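Local coordinates for protein alkaline phosphatase (Antarctic bacterium, PDB 2W5V) that probably hydrolyses phosphate monoesters as a zinc- and magnesium-dependent alkaline phosphatase, passing through a covalent phosphoenzyme intermediate, at residues Asp106-Val111 and His144-Gly149; Ser132-Thr137 and Glu152-Asp157; Phe287-Gly292 and Phe345-Gly350. The protein carries 1 engineered substitution. All blocks are in the same frame, centred on the assembly; numbering follows the deposited sequence.

Interaction 1. Residues Asp106-Val111 and His144-Gly149; sequences DDSTAV and HALNRG
Ser108 and Leu146 meet at one end of this contact, and Ala110, Val111 and His144 meet at the other. Both segments are surface loops of the alkaline phosphatase fold. The touching parts, residues 108-111 and 144-146, run nearly antiparallel, 165° apart. One loop leads into helix 114-120, the other into helix 151-158. No hydrogen bond joins the two segments, so they do not form a strand pair.

The packing is tightest at Leu146. Its methyl CD2 lies 3.3 Å from Ser108 CB, closer than carbons usually pack. Ser108 OG comes equally near the same methyl. That hydroxyl also has a weak hydrogen bond to Tyr98.

The His144 ring lies obliquely against the other loop. Ala110 CB is 3.8 Å from His144 ND1. Further along the ring, His144 CE1 approaches the carbonyl O of Val111 to 3.0 Å. With chi1 at -56°, the ring stands beside its own backbone N. Its CB points toward the other loop, and the ring lies against Ala110 and Val111. Two partners outside the segments fix its rotation: ND1 bonds to the Gly103 carbonyl and NE2 to the Glu116 carboxylate. His144 belongs to a magnesium site known for this protein, but that ion is not bound to this chain.

The outer side is looser. Thr109 is exposed and its CB points away from residues 144-149. Asp107 holds it in an Asx turn, with Thr109 N 3.0 Å from Asp107 OD1. Thr109 OG1 gives a second bond to the syn lone pair of that oxygen, at 2.6 Å.

Interaction 2. Residues Ser132-Thr137 and Glu152-Asp157; sequences SITDAT and EEIAMD. Engineered in segment 132-137: Asp135 (natural residue His). With MG (magnesium ion), chain I.
Thr134 packs against Ile154 and Ala155 in a small buried contact, mostly carbon on carbon, with one carbonyl oxygen. Its chi1 of 61° sets OG1 between the backbone N and the carbonyl carbon. CG2 is then left beside the backbone N and faces the helix. Thr134 CG2 lies 4.0 Å from Ala155 CB, methyl against methyl. Ile154 uses both its branches. Its CG2 is 4.0 Å from Thr134 CB, and its CD1 reaches the Thr134 carbonyl O at 3.9 Å.

The hydroxyl of Thr134 is buried but has partners. Ser132 OG donates to Thr134 OG1 at 2.7 Å, and Glu151 takes a further hydrogen bond with that oxygen. These bonds probably help to hold the threonine in this rotamer. A type I turn from Ser132 to Asp135 shapes the backbone here.

Beyond Thr134 the chain turns to the metal site. Asp135 is engineered, a histidine in the natural sequence. Its CG is anti to the backbone N (chi1 -161°) and its CB points away from residues 152-157. Asp135 OD2 stays in the second shell of the magnesium. Water 1, a metal ligand, donates to Asp135 OD2 at 2.6 Å, and water 2 lies near. Thr137 OG1 binds the magnesium directly at 2.2 Å. Three waters, Asp43 and Glu254 complete the site.

The contact joins the turn leading into helix 136-139 to helix 151-158. Helix 172-175 covers it, with Tyr173 on Thr134 and Phe174 on Ala155. Ile133 bonds through its backbone to Gly169 of strand 165-169, and Met156 packs on helix 183-188.

Interaction 3. Residues Phe287-Gly292 and Phe345-Gly350; sequences FAKKDG and FAYGPG
Lys289 lays its carbon chain across the hydroxyl end of Tyr347, and the two side chains cross at about a right angle. From Lys289 CB the chain starts 4.2 Å from Tyr347 OH. CG makes the nearest approach, 3.2 Å from Tyr347 OH, and also touches CZ. CD backs off to 3.8 Å from Tyr347 OH. CE comes in again, 3.5 Å from Tyr347 OH, and also touches CZ and CE1 obliquely. NZ passes beyond the tyrosine and bonds to Gln65 OE1. The chain is extended beyond CG, which lets one lysine span the tyrosine and still reach that glutamine.

Ala288 meets the same ring nearer its root. Its CB is 4.2 Å from Tyr347 CD2, an apolar contact that is again oblique.

The contact is helix-on-sheet packing in the alpha/beta core of the alkaline phosphatase fold. Tyr347 ends strand 342-347, which runs antiparallel to both of its neighbours in the large sheet, 294-299 and 68-73. Helix 267-291 lies against that sheet and passes through Gly292 into strand 294-299. Ala288 also packs on Thr294 and Val296 of that strand.

The tyrosine ring reaches the helix because CG is anti to its backbone N (chi1 175°). An alanine here would probably open a gap beside Ala288 and leave the middle of the Lys289 chain without its support, though its tip could stay tied to Gln65.

Past the strand, the chain bends into Pro349. At Gly348 a side chain would run into the preceding carbonyl O and Pro349 CD. Gly292 leaves the helix with positive phi, while its N still bonds to Ala288 O. The Gly292 carbonyl O lies 3.7 Å from Pro349 CG.

How the interactions relate
Interaction 2 is buried throughout, interaction 1 lies at the surface, and interaction 3 is partly buried. Interactions 1 and 2 are neighbours, and their segments alternate along the chain. Residues 144-149 belong to the connection between helix 136-139 and helix 151-158; interaction 2 packs the turn before the first on the second. Arg148 links the two, its NH2 lying 3.5 Å from Ala136 CB. Interaction 3 stands apart, its centre about 30 Å from that of interaction 2, across the chain's centre. No hydrogen bond crosses any of the three contacts. Methyl groups meet in the core, a histidine ring lies obliquely by a carbonyl at the surface, and a lysine chain covers a tyrosine between helix and sheet.

Interaction 1. Residues Asp106-Val111 and His144-Gly149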
loop_
_atom_site.group_PDB
_atom_site.type_symbol
_atom_site.label_atom_id
_atom_site.label_comp_id
_atom_site.label_asym_id
_atom_site.label_seq_id
_atom_site.Cartn_x
_atom_site.Cartn_y
_atom_site.Cartn_z
ATOM N N ASP B 106 25.563 8.020 9.020
ATOM C CA ASP B 106 25.798 9.045 8.019
ATOM C C ASP B 106 27.234 9.561 8.003
ATOM O O ASP B 106 27.714 10.008 6.960
ATOM C CB ASP B 106 24.828 10.208 8.197
ATOM C CG ASP B 106 24.822 11.131 7.006
ATOM O OD1 ASP B 106 24.268 10.739 5.957
ATOM O OD2 ASP B 106 25.385 12.241 7.113
ATOM N N ASP B 107 27.912 9.502 9.152
ATOM C CA ASP B 107 29.314 9.915 9.260
ATOM C C ASP B 107 30.302 8.768 9.026
ATOM O O ASP B 107 31.487 8.889 9.326
ATOM C CB ASP B 107 29.590 10.557 10.626
ATOM C CG ASP B 107 29.506 9.560 11.777
ATOM O OD1 ASP B 107 29.323 8.352 11.518
ATOM O OD2 ASP B 107 29.623 9.986 12.948
ATOM N N SER B 108 29.801 7.648 8.520
ATOM C CA SER B 108 30.649 6.512 8.155
ATOM C C SER B 108 31.116 5.617 9.315
ATOM O O SER B 108 31.797 4.621 9.086
ATOM C CB SER B 108 31.851 6.982 7.330
ATOM O OG SER B 108 31.458 7.251 5.997
ATOM N N THR B 109 30.747 5.952 10.547
ATOM C CA THR B 109 31.119 5.118 11.690
ATOM C C THR B 109 30.182 3.920 11.835
ATOM O O THR B 109 28.986 4.023 11.563
ATOM C CB THR B 109 31.104 5.911 13.008
ATOM O OG1 THR B 109 29.798 6.455 13.224
ATOM C CG2 THR B 109 32.124 7.043 12.964
ATOM N N ALA B 110 30.715 2.783 12.273
ATOM C CA ALA B 110 29.871 1.603 12.426
ATOM C C ALA B 110 28.819 1.819 13.511
ATOM O O ALA B 110 29.041 2.531 14.498
ATOM C CB ALA B 110 30.705 0.363 12.722
ATOM N N VAL B 111 27.669 1.195 13.317
ATOM C CA VAL B 111 26.608 1.250 14.299
ATOM C C VAL B 111 26.197 -0.188 14.627
ATOM O O VAL B 111 26.266 -1.070 13.767
ATOM C CB VAL B 111 25.421 2.118 13.791
ATOM C CG1 VAL B 111 25.203 1.905 12.310
ATOM C CG2 VAL B 111 24.155 1.818 14.557
ATOM N N HIS B 144 30.006 -4.149 8.249
ATOM C CA HIS B 144 30.060 -2.697 8.362
ATOM C C HIS B 144 31.065 -2.167 7.352
ATOM O O HIS B 144 32.268 -2.339 7.522
ATOM C CB HIS B 144 30.477 -2.295 9.778
ATOM C CG HIS B 144 29.595 -2.863 10.843
ATOM N ND1 HIS B 144 28.384 -2.297 11.187
ATOM C CD2 HIS B 144 29.736 -3.952 11.636
ATOM C CE1 HIS B 144 27.826 -3.005 12.151
ATOM N NE2 HIS B 144 28.624 -4.019 12.440
ATOM N N ALA B 145 30.571 -1.538 6.291
ATOM C CA ALA B 145 31.428 -1.076 5.208
ATOM C C ALA B 145 30.993 0.302 4.738
ATOM O O ALA B 145 29.819 0.630 4.775
ATOM C CB ALA B 145 31.413 -2.069 4.047
ATOM N N LEU B 146 31.955 1.100 4.293
ATOM C CA LEU B 146 31.692 2.468 3.873
ATOM C C LEU B 146 30.893 2.501 2.592
ATOM O O LEU B 146 30.176 3.459 2.325
ATOM C CB LEU B 146 33.008 3.217 3.638
ATOM C CG LEU B 146 33.824 3.492 4.888
ATOM C CD1 LEU B 146 35.076 4.264 4.517
ATOM C CD2 LEU B 146 32.973 4.267 5.858
ATOM N N ASN B 147 31.047 1.465 1.781
ATOM C CA ASN B 147 30.377 1.427 0.495
ATOM C C ASN B 147 29.994 0.012 0.098
ATOM O O ASN B 147 30.799 -0.910 0.221
ATOM C CB ASN B 147 31.256 2.064 -0.579
ATOM C CG ASN B 147 30.502 2.308 -1.867
ATOM O OD1 ASN B 147 30.106 1.368 -2.553
ATOM N ND2 ASN B 147 30.288 3.579 -2.200
ATOM N N ARG B 148 28.761 -0.150 -0.378
ATOM C CA ARG B 148 28.221 -1.466 -0.709
ATOM C C ARG B 148 29.062 -2.172 -1.780
ATOM O O ARG B 148 28.983 -3.390 -1.942
ATOM C CB ARG B 148 26.793 -1.305 -1.239
ATOM C CG ARG B 148 26.744 -0.484 -2.523
ATOM C CD ARG B 148 25.337 -0.356 -3.069
ATOM N NE ARG B 148 24.793 -1.649 -3.469
ATOM C CZ ARG B 148 23.517 -1.851 -3.778
ATOM N NH1 ARG B 148 22.644 -0.845 -3.722
ATOM N NH2 ARG B 148 23.111 -3.061 -4.132
ATOM N N GLY B 149 29.843 -1.399 -2.527
ATOM C CA GLY B 149 30.690 -1.947 -3.572
ATOM C C GLY B 149 31.887 -2.731 -3.045
ATOM O O GLY B 149 32.528 -3.474 -3.792
#

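Interaction 2. Residues Ser132-Thr137 and Glu152-Asp157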
loop_
_atom_site.group_PDB
_atom_site.type_symbol
_atom_site.label_atom_id
_atom_site.label_comp_id
_atom_site.label_asym_id
_atom_site.label_seq_id
_atom_site.Cartn_x
_atom_site.Cartn_y
_atom_site.Cartn_z
ATOM N N SER B 132 24.016 -12.713 -4.236
ATOM C CA SER B 132 25.225 -13.046 -3.502
ATOM C C SER B 132 24.974 -12.748 -2.029
ATOM O O SER B 132 24.229 -11.821 -1.687
ATOM C CB SER B 132 26.407 -12.222 -4.014
ATOM O OG SER B 132 27.489 -12.263 -3.101
ATOM N N ILE B 133 25.606 -13.505 -1.142
ATOM C CA ILE B 133 25.451 -13.221 0.279
ATOM C C ILE B 133 26.120 -11.891 0.651
ATOM O O ILE B 133 25.920 -11.366 1.751
ATOM C CB ILE B 133 25.978 -14.376 1.158
ATOM C CG1 ILE B 133 25.338 -14.316 2.548
ATOM C CG2 ILE B 133 27.496 -14.369 1.226
ATOM C CD1 ILE B 133 23.853 -14.712 2.550
ATOM N N THR B 134 26.899 -11.344 -0.277
ATOM C CA THR B 134 27.648 -10.114 -0.016
ATOM C C THR B 134 26.911 -8.909 -0.580
ATOM O O THR B 134 27.403 -7.776 -0.489
ATOM C CB THR B 134 29.041 -10.143 -0.661
ATOM O OG1 THR B 134 28.905 -10.262 -2.085
ATOM C CG2 THR B 134 29.863 -11.314 -0.124
ATOM N N ASP B 135 25.749 -9.153 -1.186
ATOM C CA ASP B 135 24.937 -8.066 -1.739
ATOM C C ASP B 135 24.406 -7.167 -0.629
ATOM O O ASP B 135 24.403 -7.546 0.543
ATOM C CB ASP B 135 23.785 -8.605 -2.599
ATOM C CG ASP B 135 23.216 -7.547 -3.537
ATOM O OD1 ASP B 135 24.007 -6.727 -4.052
ATOM O OD2 ASP B 135 21.981 -7.531 -3.756
ATOM N N ALA B 136 23.954 -5.972 -1.000
ATOM C CA ALA B 136 23.659 -4.929 -0.023
ATOM C C ALA B 136 22.710 -5.366 1.099
ATOM O O ALA B 136 22.941 -5.048 2.267
ATOM C CB ALA B 136 23.115 -3.673 -0.726
ATOM N N THR B 137 21.641 -6.083 0.755
ATOM C CA THR B 137 20.634 -6.436 1.754
ATOM C C THR B 137 21.152 -7.392 2.853
ATOM O O THR B 137 21.093 -7.049 4.042
ATOM C CB THR B 137 19.339 -6.989 1.104
ATOM O OG1 THR B 137 18.969 -6.148 0.012
ATOM C CG2 THR B 137 18.200 -7.009 2.115
ATOM N N GLU B 152 34.363 -7.725 -1.459
ATOM C CA GLU B 152 35.401 -8.590 -0.894
ATOM C C GLU B 152 35.655 -8.251 0.580
ATOM O O GLU B 152 35.916 -9.135 1.393
ATOM C CB GLU B 152 36.683 -8.529 -1.721
ATOM C CG GLU B 152 36.501 -9.133 -3.108
ATOM C CD GLU B 152 37.787 -9.203 -3.909
ATOM O OE1 GLU B 152 38.866 -8.867 -3.362
ATOM O OE2 GLU B 152 37.710 -9.602 -5.091
ATOM N N GLU B 153 35.562 -6.974 0.928
ATOM C CA GLU B 153 35.649 -6.573 2.334
ATOM C C GLU B 153 34.474 -7.140 3.126
ATOM O O GLU B 153 34.628 -7.608 4.256
ATOM C CB GLU B 153 35.669 -5.047 2.455
ATOM C CG GLU B 153 35.717 -4.532 3.895
ATOM C CD GLU B 153 35.759 -3.006 3.979
ATOM O OE1 GLU B 153 36.572 -2.384 3.259
ATOM O OE2 GLU B 153 34.994 -2.427 4.782
ATOM N N ILE B 154 33.286 -7.075 2.535
ATOM C CA ILE B 154 32.087 -7.599 3.169
ATOM C C ILE B 154 32.205 -9.101 3.422
ATOM O O ILE B 154 31.838 -9.589 4.494
ATOM C CB ILE B 154 30.832 -7.269 2.330
ATOM C CG1 ILE B 154 30.480 -5.792 2.522
ATOM C CG2 ILE B 154 29.659 -8.159 2.734
ATOM C CD1 ILE B 154 29.543 -5.228 1.483
ATOM N N ALA B 155 32.728 -9.829 2.443
ATOM C CA ALA B 155 32.963 -11.258 2.619
ATOM C C ALA B 155 33.895 -11.521 3.805
ATOM O O ALA B 155 33.634 -12.395 4.634
ATOM C CB ALA B 155 33.538 -11.861 1.352
ATOM N N MET B 156 34.988 -10.771 3.886
ATOM C CA MET B 156 35.888 -10.901 5.025
ATOM C C MET B 156 35.176 -10.568 6.341
ATOM O O MET B 156 35.449 -11.196 7.363
ATOM C CB MET B 156 37.121 -10.007 4.858
ATOM C CG MET B 156 38.123 -10.151 5.990
ATOM S SD MET B 156 39.016 -11.719 5.894
ATOM C CE MET B 156 39.907 -11.496 4.356
ATOM N N ASP B 157 34.278 -9.580 6.318
ATOM C CA ASP B 157 33.489 -9.227 7.504
ATOM C C ASP B 157 32.640 -10.404 7.996
ATOM O O ASP B 157 32.404 -10.552 9.200
ATOM C CB ASP B 157 32.575 -8.028 7.224
ATOM C CG ASP B 157 33.334 -6.710 7.130
ATOM O OD1 ASP B 157 34.510 -6.644 7.563
ATOM O OD2 ASP B 157 32.743 -5.728 6.627
HETATM MG MG MG I . 18.728 -6.733 -2.091
HETATM O O HOH W 1 20.492 -8.152 -1.756
HETATM O O HOH W 2 20.309 -5.286 -2.941
HETATM O O HOH W 3 18.330 -7.373 -4.154
#

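Interaction 3. Residues Phe287-Gly292 and Phe345-Gly350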
loop_
_atom_site.group_PDB
_atom_site.type_symbol
_atom_site.label_atom_id
_atom_site.label_comp_id
_atom_site.label_asym_id
_atom_site.label_seq_id
_atom_site.Cartn_x
_atom_site.Cartn_y
_atom_site.Cartn_z
ATOM N N PHE B 287 5.414 -22.141 10.073
ATOM C CA PHE B 287 6.158 -22.374 11.305
ATOM C C PHE B 287 5.617 -21.545 12.464
ATOM O O PHE B 287 5.443 -22.057 13.565
ATOM C CB PHE B 287 7.643 -22.073 11.146
ATOM C CG PHE B 287 8.408 -22.200 12.431
ATOM C CD1 PHE B 287 8.702 -23.451 12.950
ATOM C CD2 PHE B 287 8.814 -21.077 13.133
ATOM C CE1 PHE B 287 9.400 -23.581 14.143
ATOM C CE2 PHE B 287 9.514 -21.204 14.324
ATOM C CZ PHE B 287 9.801 -22.454 14.828
ATOM N N ALA B 288 5.369 -20.261 12.212
ATOM C CA ALA B 288 4.920 -19.345 13.257
ATOM C C ALA B 288 3.596 -19.761 13.874
ATOM O O ALA B 288 3.387 -19.603 15.074
ATOM C CB ALA B 288 4.821 -17.932 12.712
ATOM N N LYS B 289 2.691 -20.280 13.049
ATOM C CA LYS B 289 1.377 -20.683 13.546
ATOM C C LYS B 289 1.472 -21.948 14.396
ATOM O O LYS B 289 0.788 -22.080 15.415
ATOM C CB LYS B 289 0.396 -20.844 12.383
ATOM C CG LYS B 289 -0.011 -19.488 11.795
ATOM C CD LYS B 289 -1.199 -19.560 10.833
ATOM C CE LYS B 289 -1.716 -18.150 10.530
ATOM N NZ LYS B 289 -2.870 -18.121 9.576
ATOM N N LYS B 290 2.343 -22.864 13.987
ATOM C CA LYS B 290 2.622 -24.068 14.760
ATOM C C LYS B 290 3.349 -23.726 16.068
ATOM O O LYS B 290 2.993 -24.223 17.132
ATOM C CB LYS B 290 3.485 -25.035 13.941
ATOM C CG LYS B 290 3.492 -26.456 14.463
ATOM C CD LYS B 290 4.913 -26.987 14.603
ATOM C CE LYS B 290 5.766 -26.663 13.385
ATOM N NZ LYS B 290 7.178 -27.111 13.567
ATOM N N ASP B 291 4.363 -22.866 15.970
ATOM C CA ASP B 291 5.223 -22.496 17.097
ATOM C C ASP B 291 4.513 -21.638 18.152
ATOM O O ASP B 291 4.625 -21.897 19.356
ATOM C CB ASP B 291 6.468 -21.758 16.576
ATOM C CG ASP B 291 7.428 -21.355 17.688
ATOM O OD1 ASP B 291 8.086 -22.242 18.275
ATOM O OD2 ASP B 291 7.548 -20.139 17.951
ATOM N N GLY B 292 3.812 -20.605 17.696
ATOM C CA GLY B 292 3.074 -19.718 18.579
ATOM C C GLY B 292 3.897 -18.663 19.305
ATOM O O GLY B 292 3.338 -17.801 19.985
ATOM N N PHE B 345 3.925 -6.015 6.738
ATOM C CA PHE B 345 2.988 -7.018 7.229
ATOM C C PHE B 345 3.602 -7.703 8.444
ATOM O O PHE B 345 4.790 -8.031 8.439
ATOM C CB PHE B 345 2.699 -8.071 6.153
ATOM C CG PHE B 345 2.198 -7.505 4.848
ATOM C CD1 PHE B 345 0.832 -7.377 4.605
ATOM C CD2 PHE B 345 3.085 -7.123 3.857
ATOM C CE1 PHE B 345 0.362 -6.857 3.403
ATOM C CE2 PHE B 345 2.626 -6.611 2.644
ATOM C CZ PHE B 345 1.251 -6.481 2.416
ATOM N N ALA B 346 2.804 -7.932 9.483
ATOM C CA ALA B 346 3.320 -8.622 10.666
ATOM C C ALA B 346 2.317 -9.611 11.250
ATOM O O ALA B 346 1.136 -9.313 11.375
ATOM C CB ALA B 346 3.758 -7.614 11.731
ATOM N N TYR B 347 2.813 -10.783 11.623
ATOM C CA TYR B 347 1.991 -11.821 12.222
ATOM C C TYR B 347 2.688 -12.358 13.464
ATOM O O TYR B 347 3.895 -12.590 13.440
ATOM C CB TYR B 347 1.790 -12.985 11.251
ATOM C CG TYR B 347 1.042 -14.122 11.910
ATOM C CD1 TYR B 347 -0.343 -14.172 11.872
ATOM C CD2 TYR B 347 1.719 -15.112 12.614
ATOM C CE1 TYR B 347 -1.034 -15.193 12.497
ATOM C CE2 TYR B 347 1.034 -16.136 13.244
ATOM C CZ TYR B 347 -0.341 -16.172 13.183
ATOM O OH TYR B 347 -1.034 -17.188 13.804
ATOM N N GLY B 348 1.930 -12.590 14.531
ATOM C CA GLY B 348 2.475 -13.232 15.714
ATOM C C GLY B 348 2.575 -12.286 16.897
ATOM O O GLY B 348 2.107 -11.150 16.828
ATOM N N PRO B 349 3.173 -12.756 17.999
ATOM C CA PRO B 349 3.323 -11.959 19.223
ATOM C C PRO B 349 4.041 -10.652 18.940
ATOM O O PRO B 349 5.137 -10.676 18.385
ATOM C CB PRO B 349 4.203 -12.842 20.114
ATOM C CG PRO B 349 3.999 -14.217 19.627
ATOM C CD PRO B 349 3.708 -14.120 18.151
ATOM N N GLY B 350 3.429 -9.531 19.308
ATOM C CA GLY B 350 4.020 -8.223 19.088
ATOM C C GLY B 350 3.713 -7.605 17.732
ATOM O O GLY B 350 4.115 -6.471 17.451
#